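Flavin reductase domain protein, FMN-binding (Shewanella baltica, PDB 3HMZ) binds flavin mononucleotide and is probably an NAD(P)H-linked oxidoreductase of the flavin reductase type. Local coordinates at residues Y23-H28 / A131-K136; S35-G40 / D122-A127; A56-T61 / A152-A157. All coordinates share one frame; numbering follows the deposited sequence. Where two conformers were deposited one is given.

Contact 1 of 3, residues Y23-H28 / A131-K136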
loop_
_atom_site.group_PDB
_atom_site.type_symbol
_atom_site.label_atom_id
_atom_site.label_comp_id
_atom_site.label_asym_id
_atom_site.label_seq_id
_atom_site.Cartn_x
_atom_site.Cartn_y
_atom_site.Cartn_z
ATOM N N TYR A 23 11.412 -4.862 3.563
ATOM C CA TYR A 23 10.437 -3.934 2.913
ATOM C C TYR A 23 9.754 -4.586 1.695
ATOM O O TYR A 23 8.602 -4.265 1.371
ATOM C CB TYR A 23 11.088 -2.611 2.489
ATOM C CG TYR A 23 11.938 -2.743 1.257
ATOM C CD1 TYR A 23 13.257 -3.214 1.310
ATOM C CD2 TYR A 23 11.413 -2.446 0.013
ATOM C CE1 TYR A 23 14.002 -3.401 0.158
ATOM C CE2 TYR A 23 12.155 -2.622 -1.134
ATOM C CZ TYR A 23 13.455 -3.082 -1.064
ATOM O OH TYR A 23 14.184 -3.276 -2.217
ATOM N N ARG A 24 10.453 -5.521 1.048
ATOM C CA ARG A 24 9.896 -6.181 -0.145
ATOM C C ARG A 24 8.653 -7.025 0.156
ATOM O O ARG A 24 7.833 -7.273 -0.715
ATOM C CB ARG A 24 10.936 -7.032 -0.831
ATOM C CG ARG A 24 12.065 -6.191 -1.392
ATOM C CD ARG A 24 12.999 -7.026 -2.134
ATOM N NE ARG A 24 14.153 -6.268 -2.615
ATOM C CZ ARG A 24 15.150 -6.820 -3.287
ATOM N NH1 ARG A 24 15.177 -8.123 -3.506
ATOM N NH2 ARG A 24 16.162 -6.059 -3.690
ATOM N N LEU A 25 8.512 -7.432 1.420
ATOM C CA LEU A 25 7.370 -8.210 1.844
ATOM C C LEU A 25 6.062 -7.403 1.700
ATOM O O LEU A 25 4.977 -7.988 1.640
ATOM C CB LEU A 25 7.547 -8.686 3.298
ATOM C CG LEU A 25 8.750 -9.620 3.499
ATOM C CD1 LEU A 25 9.027 -9.878 5.000
ATOM C CD2 LEU A 25 8.598 -10.951 2.736
ATOM N N LEU A 26 6.155 -6.064 1.735
ATOM C CA LEU A 26 4.990 -5.203 1.664
ATOM C C LEU A 26 4.946 -4.334 0.414
ATOM O O LEU A 26 4.038 -3.528 0.277
ATOM C CB LEU A 26 4.941 -4.287 2.892
ATOM C CG LEU A 26 4.894 -4.978 4.243
ATOM C CD1 LEU A 26 4.879 -3.966 5.371
ATOM C CD2 LEU A 26 3.699 -5.950 4.350
ATOM N N ASN A 27 5.955 -4.440 -0.456
ATOM C CA ASN A 27 6.114 -3.463 -1.541
ATOM C C ASN A 27 4.972 -3.439 -2.550
ATOM O O ASN A 27 4.630 -2.372 -3.066
ATOM C CB ASN A 27 7.466 -3.636 -2.222
ATOM C CG ASN A 27 8.245 -2.356 -2.323
ATOM O OD1 ASN A 27 8.109 -1.478 -1.496
ATOM N ND2 ASN A 27 9.127 -2.286 -3.297
ATOM N N HIS A 28 4.368 -4.611 -2.758
ATOM C CA HIS A 28 3.244 -4.769 -3.654
ATOM C C HIS A 28 1.890 -4.334 -3.038
ATOM O O HIS A 28 0.845 -4.470 -3.674
ATOM C CB HIS A 28 3.181 -6.187 -4.195
ATOM C CG HIS A 28 2.970 -7.225 -3.152
ATOM N ND1 HIS A 28 3.827 -7.400 -2.081
ATOM C CD2 HIS A 28 2.047 -8.203 -3.068
ATOM C CE1 HIS A 28 3.391 -8.411 -1.347
ATOM N NE2 HIS A 28 2.304 -8.911 -1.920
ATOM N N ALA A 131 4.207 -14.227 5.243
ATOM C CA ALA A 131 5.319 -13.438 5.752
ATOM C C ALA A 131 4.897 -12.715 7.004
ATOM O O ALA A 131 3.701 -12.421 7.183
ATOM C CB ALA A 131 5.757 -12.404 4.664
ATOM N N TRP A 132 5.885 -12.443 7.872
ATOM C CA TRP A 132 5.679 -11.796 9.153
ATOM C C TRP A 132 6.804 -10.799 9.413
ATOM O O TRP A 132 7.967 -11.095 9.122
ATOM C CB TRP A 132 5.693 -12.807 10.289
ATOM C CG TRP A 132 4.751 -13.973 10.144
ATOM C CD1 TRP A 132 3.525 -14.102 10.725
ATOM C CD2 TRP A 132 4.980 -15.180 9.408
ATOM N NE1 TRP A 132 2.951 -15.299 10.364
ATOM C CE2 TRP A 132 3.822 -15.975 9.547
ATOM C CE3 TRP A 132 6.019 -15.640 8.609
ATOM C CZ2 TRP A 132 3.714 -17.209 8.957
ATOM C CZ3 TRP A 132 5.920 -16.855 8.029
ATOM C CH2 TRP A 132 4.767 -17.633 8.201
ATOM N N LEU A 133 6.441 -9.645 9.973
ATOM C CA LEU A 133 7.358 -8.594 10.333
ATOM C C LEU A 133 7.094 -8.204 11.797
ATOM O O LEU A 133 5.986 -7.743 12.126
ATOM C CB LEU A 133 7.177 -7.386 9.416
ATOM C CG LEU A 133 7.363 -7.598 7.897
ATOM C CD1 LEU A 133 6.100 -8.085 7.173
ATOM C CD2 LEU A 133 7.857 -6.287 7.227
ATOM N N ALA A 134 8.091 -8.403 12.666
ATOM C CA ALA A 134 8.019 -7.983 14.081
ATOM C C ALA A 134 8.352 -6.484 14.136
ATOM O O ALA A 134 9.362 -6.059 13.583
ATOM C CB ALA A 134 8.964 -8.771 14.900
ATOM N N CYS A 135 7.491 -5.719 14.806
ATOM C CA CYS A 135 7.549 -4.261 14.789
ATOM C C CYS A 135 7.587 -3.664 16.188
ATOM O O CYS A 135 6.884 -4.098 17.090
ATOM C CB CYS A 135 6.323 -3.701 14.079
ATOM S SG CYS A 135 6.161 -4.205 12.355
ATOM N N LYS A 136 8.432 -2.646 16.322
ATOM C CA LYS A 136 8.586 -1.880 17.551
ATOM C C LYS A 136 8.083 -0.471 17.239
ATOM O O LYS A 136 8.656 0.223 16.401
ATOM C CB LYS A 136 10.032 -1.825 18.005
ATOM C CG LYS A 136 10.263 -1.047 19.333
ATOM C CD LYS A 136 11.730 -0.982 19.625
ATOM C CE LYS A 136 11.954 -0.271 20.959
ATOM N NZ LYS A 136 13.419 -0.082 21.222
#

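Contact 2 of 3, residues S35-G40 / D122-A127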
loop_
_atom_site.group_PDB
_atom_site.type_symbol
_atom_site.label_atom_id
_atom_site.label_comp_id
_atom_site.label_asym_id
_atom_site.label_seq_id
_atom_site.Cartn_x
_atom_site.Cartn_y
_atom_site.Cartn_z
ATOM N N SER A 35 -1.273 -7.982 14.468
ATOM C CA SER A 35 -1.457 -8.682 15.752
ATOM C C SER A 35 -0.655 -8.042 16.864
ATOM O O SER A 35 0.427 -7.477 16.645
ATOM C CB SER A 35 -1.132 -10.152 15.595
ATOM O OG SER A 35 0.222 -10.322 15.222
ATOM N N ALA A 36 -1.162 -8.211 18.088
ATOM C CA ALA A 36 -0.538 -7.597 19.250
ATOM C C ALA A 36 -0.979 -8.324 20.506
ATOM O O ALA A 36 -1.992 -9.031 20.493
ATOM C CB ALA A 36 -0.878 -6.065 19.325
ATOM N N ARG A 37 -0.196 -8.114 21.555
ATOM C CA ARG A 37 -0.427 -8.688 22.860
ATOM C C ARG A 37 -0.371 -7.618 23.948
ATOM O O ARG A 37 0.508 -6.766 23.937
ATOM C CB ARG A 37 0.661 -9.703 23.127
ATOM C CG ARG A 37 0.540 -10.466 24.460
ATOM C CD ARG A 37 1.632 -11.506 24.522
ATOM N NE ARG A 37 1.335 -12.599 23.582
ATOM C CZ ARG A 37 2.111 -13.638 23.296
ATOM N NH1 ARG A 37 3.304 -13.805 23.836
ATOM N NH2 ARG A 37 1.655 -14.546 22.448
ATOM N N SER A 38 -1.287 -7.709 24.903
ATOM C CA SER A 38 -1.244 -6.794 26.056
ATOM C C SER A 38 -1.761 -7.563 27.265
ATOM O O SER A 38 -2.848 -8.154 27.204
ATOM C CB SER A 38 -2.070 -5.556 25.837
ATOM O OG SER A 38 -1.874 -4.643 26.939
ATOM N N GLN A 39 -0.948 -7.553 28.327
ATOM C CA GLN A 39 -1.258 -8.225 29.593
ATOM C C GLN A 39 -1.716 -9.671 29.337
ATOM O O GLN A 39 -2.722 -10.165 29.867
ATOM C CB GLN A 39 -2.233 -7.365 30.412
ATOM C CG GLN A 39 -1.595 -6.054 30.842
ATOM C CD GLN A 39 -0.295 -6.265 31.612
ATOM O OE1 GLN A 39 0.701 -5.576 31.382
ATOM N NE2 GLN A 39 -0.292 -7.248 32.505
ATOM N N GLY A 40 -0.951 -10.339 28.468
ATOM C CA GLY A 40 -1.198 -11.727 28.105
ATOM C C GLY A 40 -2.347 -12.073 27.186
ATOM O O GLY A 40 -2.576 -13.257 26.936
ATOM N N ASP A 122 7.675 -11.559 22.577
ATOM C CA ASP A 122 6.470 -11.737 23.357
ATOM C C ASP A 122 5.326 -11.256 22.491
ATOM O O ASP A 122 4.586 -10.334 22.836
ATOM C CB ASP A 122 6.576 -10.951 24.664
ATOM C CG ASP A 122 5.457 -11.270 25.629
ATOM O OD1 ASP A 122 4.850 -12.365 25.550
ATOM O OD2 ASP A 122 5.179 -10.393 26.477
ATOM N N LEU A 123 5.190 -11.920 21.335
ATOM C CA LEU A 123 4.239 -11.538 20.323
ATOM C C LEU A 123 3.507 -12.709 19.698
ATOM O O LEU A 123 4.081 -13.771 19.549
ATOM C CB LEU A 123 4.949 -10.805 19.163
ATOM C CG LEU A 123 5.436 -9.380 19.441
ATOM C CD1 LEU A 123 6.436 -8.877 18.398
ATOM C CD2 LEU A 123 4.252 -8.454 19.653
ATOM N N PRO A 124 2.256 -12.470 19.281
ATOM C CA PRO A 124 1.499 -13.481 18.547
ATOM C C PRO A 124 1.695 -13.329 17.037
ATOM O O PRO A 124 1.566 -12.214 16.506
ATOM C CB PRO A 124 0.057 -13.158 18.910
ATOM C CG PRO A 124 0.046 -11.660 19.117
ATOM C CD PRO A 124 1.417 -11.281 19.546
ATOM N N PHE A 125 2.017 -14.431 16.380
ATOM C CA PHE A 125 2.155 -14.504 14.934
ATOM C C PHE A 125 1.001 -15.387 14.403
ATOM O O PHE A 125 0.657 -16.411 15.034
ATOM C CB PHE A 125 3.480 -15.139 14.552
ATOM C CG PHE A 125 4.684 -14.299 14.887
ATOM C CD1 PHE A 125 5.157 -14.204 16.180
ATOM C CD2 PHE A 125 5.344 -13.611 13.895
ATOM C CE1 PHE A 125 6.282 -13.426 16.462
ATOM C CE2 PHE A 125 6.473 -12.876 14.160
ATOM C CZ PHE A 125 6.946 -12.774 15.477
ATOM N N VAL A 126 0.442 -15.036 13.248
ATOM C CA VAL A 126 -0.683 -15.774 12.680
ATOM C C VAL A 126 -0.194 -16.908 11.785
ATOM O O VAL A 126 0.493 -16.685 10.797
ATOM C CB VAL A 126 -1.674 -14.846 11.957
ATOM C CG1 VAL A 126 -2.824 -15.647 11.347
ATOM C CG2 VAL A 126 -2.176 -13.697 12.903
ATOM N N ALA A 127 -0.549 -18.133 12.138
ATOM C CA ALA A 127 -0.237 -19.305 11.320
ATOM C C ALA A 127 -0.912 -19.230 9.953
ATOM O O ALA A 127 -2.033 -18.733 9.846
ATOM C CB ALA A 127 -0.691 -20.620 12.022
#

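Contact 3 of 3, residues A56-T61 / A152-A157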
loop_
_atom_site.group_PDB
_atom_site.type_symbol
_atom_site.label_atom_id
_atom_site.label_comp_id
_atom_site.label_asym_id
_atom_site.label_seq_id
_atom_site.Cartn_x
_atom_site.Cartn_y
_atom_site.Cartn_z
ATOM N N ALA A 56 16.360 0.549 5.316
ATOM C CA ALA A 56 17.473 0.054 6.119
ATOM C C ALA A 56 17.857 1.106 7.122
ATOM O O ALA A 56 18.446 2.137 6.731
ATOM C CB ALA A 56 18.654 -0.312 5.222
ATOM N N PRO A 57 17.499 0.909 8.399
ATOM C CA PRO A 57 16.722 -0.215 8.932
ATOM C C PRO A 57 15.269 -0.077 8.475
ATOM O O PRO A 57 14.787 1.044 8.296
ATOM C CB PRO A 57 16.875 -0.073 10.445
ATOM C CG PRO A 57 17.242 1.323 10.674
ATOM C CD PRO A 57 18.051 1.744 9.492
ATOM N N PRO A 58 14.589 -1.215 8.226
ATOM C CA PRO A 58 13.211 -1.116 7.776
ATOM C C PRO A 58 12.249 -0.443 8.753
ATOM O O PRO A 58 12.363 -0.605 9.971
ATOM C CB PRO A 58 12.814 -2.560 7.531
ATOM C CG PRO A 58 13.758 -3.338 8.391
ATOM C CD PRO A 58 15.036 -2.598 8.335
ATOM N N LYS A 59 11.290 0.293 8.203
ATOM C CA LYS A 59 10.211 0.904 8.960
ATOM C C LYS A 59 8.931 0.785 8.127
ATOM O O LYS A 59 8.975 0.608 6.891
ATOM C CB LYS A 59 10.460 2.376 9.273
ATOM C CG LYS A 59 11.742 2.681 10.055
ATOM C CD LYS A 59 11.830 4.179 10.351
ATOM C CE LYS A 59 13.210 4.722 10.872
ATOM N NZ LYS A 59 14.152 3.765 11.363
ATOM N N LEU A 60 7.823 0.910 8.826
ATOM C CA LEU A 60 6.509 0.908 8.199
ATOM C C LEU A 60 5.532 1.805 8.931
ATOM O O LEU A 60 5.804 2.245 10.077
ATOM C CB LEU A 60 6.001 -0.538 8.009
ATOM C CG LEU A 60 5.806 -1.384 9.274
ATOM C CD1 LEU A 60 4.591 -0.951 10.150
ATOM C CD2 LEU A 60 5.616 -2.842 8.837
ATOM N N THR A 61 4.465 2.146 8.223
ATOM C CA THR A 61 3.360 2.875 8.778
ATOM C C THR A 61 2.146 1.966 8.815
ATOM O O THR A 61 1.994 1.090 7.950
ATOM C CB THR A 61 2.990 4.162 7.987
ATOM O OG1 THR A 61 2.728 3.820 6.615
ATOM C CG2 THR A 61 4.121 5.216 8.099
ATOM N N ALA A 152 6.537 2.327 12.898
ATOM C CA ALA A 152 7.317 1.333 13.614
ATOM C C ALA A 152 8.593 0.938 12.916
ATOM O O ALA A 152 8.657 0.971 11.689
ATOM C CB ALA A 152 6.475 0.039 13.871
ATOM N N GLU A 153 9.581 0.537 13.717
ATOM C CA GLU A 153 10.777 -0.072 13.171
ATOM C C GLU A 153 10.505 -1.579 13.051
ATOM O O GLU A 153 9.925 -2.196 13.944
ATOM C CB GLU A 153 12.001 0.207 14.043
ATOM C CG GLU A 153 13.218 -0.652 13.780
ATOM C CD GLU A 153 14.520 0.037 14.237
ATOM O OE1 GLU A 153 14.447 0.992 15.079
ATOM O OE2 GLU A 153 15.580 -0.331 13.696
ATOM N N VAL A 154 10.925 -2.156 11.939
ATOM C CA VAL A 154 10.804 -3.615 11.730
ATOM C C VAL A 154 12.111 -4.183 12.297
ATOM O O VAL A 154 13.228 -3.818 11.848
ATOM C CB VAL A 154 10.633 -3.956 10.259
ATOM C CG1 VAL A 154 10.739 -5.468 10.062
ATOM C CG2 VAL A 154 9.296 -3.387 9.748
ATOM N N ILE A 155 11.979 -5.023 13.319
ATOM C CA ILE A 155 13.112 -5.630 14.019
ATOM C C ILE A 155 13.388 -7.080 13.681
ATOM O O ILE A 155 14.378 -7.648 14.142
ATOM C CB ILE A 155 12.974 -5.432 15.578
ATOM C CG1 ILE A 155 11.753 -6.166 16.142
ATOM C CG2 ILE A 155 12.903 -3.900 15.890
ATOM C CD1 ILE A 155 11.622 -6.102 17.698
ATOM N N GLY A 156 12.488 -7.701 12.916
ATOM C CA GLY A 156 12.661 -9.055 12.485
ATOM C C GLY A 156 11.676 -9.334 11.369
ATOM O O GLY A 156 10.595 -8.720 11.346
ATOM N N ALA A 157 12.062 -10.214 10.436
ATOM C CA ALA A 157 11.210 -10.557 9.305
ATOM C C ALA A 157 11.440 -11.992 8.911
ATOM O O ALA A 157 12.585 -12.489 8.975
ATOM C CB ALA A 157 11.470 -9.601 8.150
#

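Contact 1 of 3, residues Y23-H28 / A131-K136
L25 meets A131 and L133 with its two methyl branches. With CG anti to the carbonyl carbon (chi1 -63°), the isobutyl group of L25 reaches the strand: L25 CD2 lies 3.7 Å from A131 CB, and L25 CD1 sits 4.0 Å from L133 CG. One leucine thus spans two strand residues whose side chains leave the same face, the intervening W132 turning its indole to the other. L133 slides past L25 in the opposite direction, so that L133 CD1 comes within 4.2 Å of L25 CB. Its second methyl, L133 CD2, serves L26 instead, 4.2 Å from L26 CD1. The geometry is that of a loop plugging the interior of the curled antiparallel sheet, consistent with the split beta-barrel of FMN-binding flavin reductases: L26 also touches V84 on strand 79-84, and L25 touches A157 on strand 149-160. On the far side of the loop, R24 NE donates to Y23 OH at 3.0 Å, nearly straight at 175° and in the guanidinium plane, while R24 CG lies over one face of the Y23 ring, offset toward the rim. Beyond this pair the loop meets the second subunit, where N27 OD1 accepts a hydrogen bond from W49 NE1 of that chain.

Contact 2 of 3, residues S35-G40 / D122-A127
S35 OG and P124 O form a hydrogen bond of 2.7 Å, the hydroxyl donating to the carbonyl from a position tilted out of the carbonyl plane. The same hydroxyl is also hydrogen-bonded to Q83 NE2, so two groups fix its rotation. Its first torsion sets OG between the backbone N and the carbonyl carbon, aimed at the 122-127 segment. Next along, the P124 ring lies against the strand backbone, with P124 CG 3.6 Å from A36 O. P124 CD rests 4.0 Å from R37 CB. This is a strand of the main antiparallel sheet, 32-38, covered on one side by the connection between strands 115-116 and 125-126, which pair as a small two-stranded sheet. On the other side of strand 32-38, A36 packs on F73 and I74 of helix 69-77. R37 leaves the strand with CG anti to the backbone N (chi1 -178°) and bends at chi3, bringing R37 NH1 to D122 OD1 at 2.7 Å in a salt bridge. D122 OD1 lies in the guanidinium plane, but R37 NH1 meets it on the anti side and 34° out of the carboxylate plane; the two planes stand 65° apart. L123 and P124 backbone atoms lie over one guanidinium face. E117 and D42 share the arginine's charge, through NH1 and NE respectively. A leucine in place of R37 would probably leave D122, E117 and D42, three acids, without their shared positive partner.

Contact 3 of 3, residues A56-T61 / A152-A157
L60 holds CG between its backbone N and carbonyl carbon (chi1 61°), while V154 sets CG1 anti to the backbone N (chi1 171°) and thereby turns CG2 toward the leucine. The two side chains cross at about a right angle, L60 CD2 lying 3.8 Å from V154 CG2. P58 meets the same valine nearer its root, with P58 CG 3.7 Å from V154 CB. Three backbone bonds establish an antiparallel ladder. L60 and A152 form a hydrogen-bonded pair: A152 N donates to L60 O at 2.9 Å and L60 N to A152 O at 3.0 Å. K59 and E153 form the adjoining non-hydrogen-bonded pair. V154 N then reaches P58 O at 2.9 Å; the bond is nearly straight at hydrogen, but its donor stands 44° out of the carbonyl plane. At the outer end, in one of the two conformers modelled for E153, its carboxylate comes up beside the cis-proline P57, E153 OE2 lying 3.5 Å from P57 CB. Farther on, I155 and G156 both face A134 in a classic beta bulge. Strand 58-63 pairs with 41-55 on one edge and 149-160 on the other, the latter flanked in turn by 131-138, while L60 reaches inward to L26, C135 and I82.

Overall arrangement
Each contact has at least one segment on the main antiparallel sheet. Contacts 1 and 3 have centres about 7 Å apart and share an interior: L26 CD1 lies 3.7 Å from L60 CD2, and A134 O and I155 N, 2.8 Å apart, make a probable hydrogen bond between strands 131-138 and 149-160. Contact 2 lies about 16 Å from contact 1 and 17 Å from contact 3, centre to centre, yet reaches contact 1 through W132 NE1 and V126 O, a probable hydrogen bond of 2.9 Å. Contact 2 is also nearest the cofactor, with the A36 side chain about 8 Å from FMN and about 4 Å from that of the FMN-binding T70. The side chains of L60 and L26 lie about 11 and 12 Å from FMN.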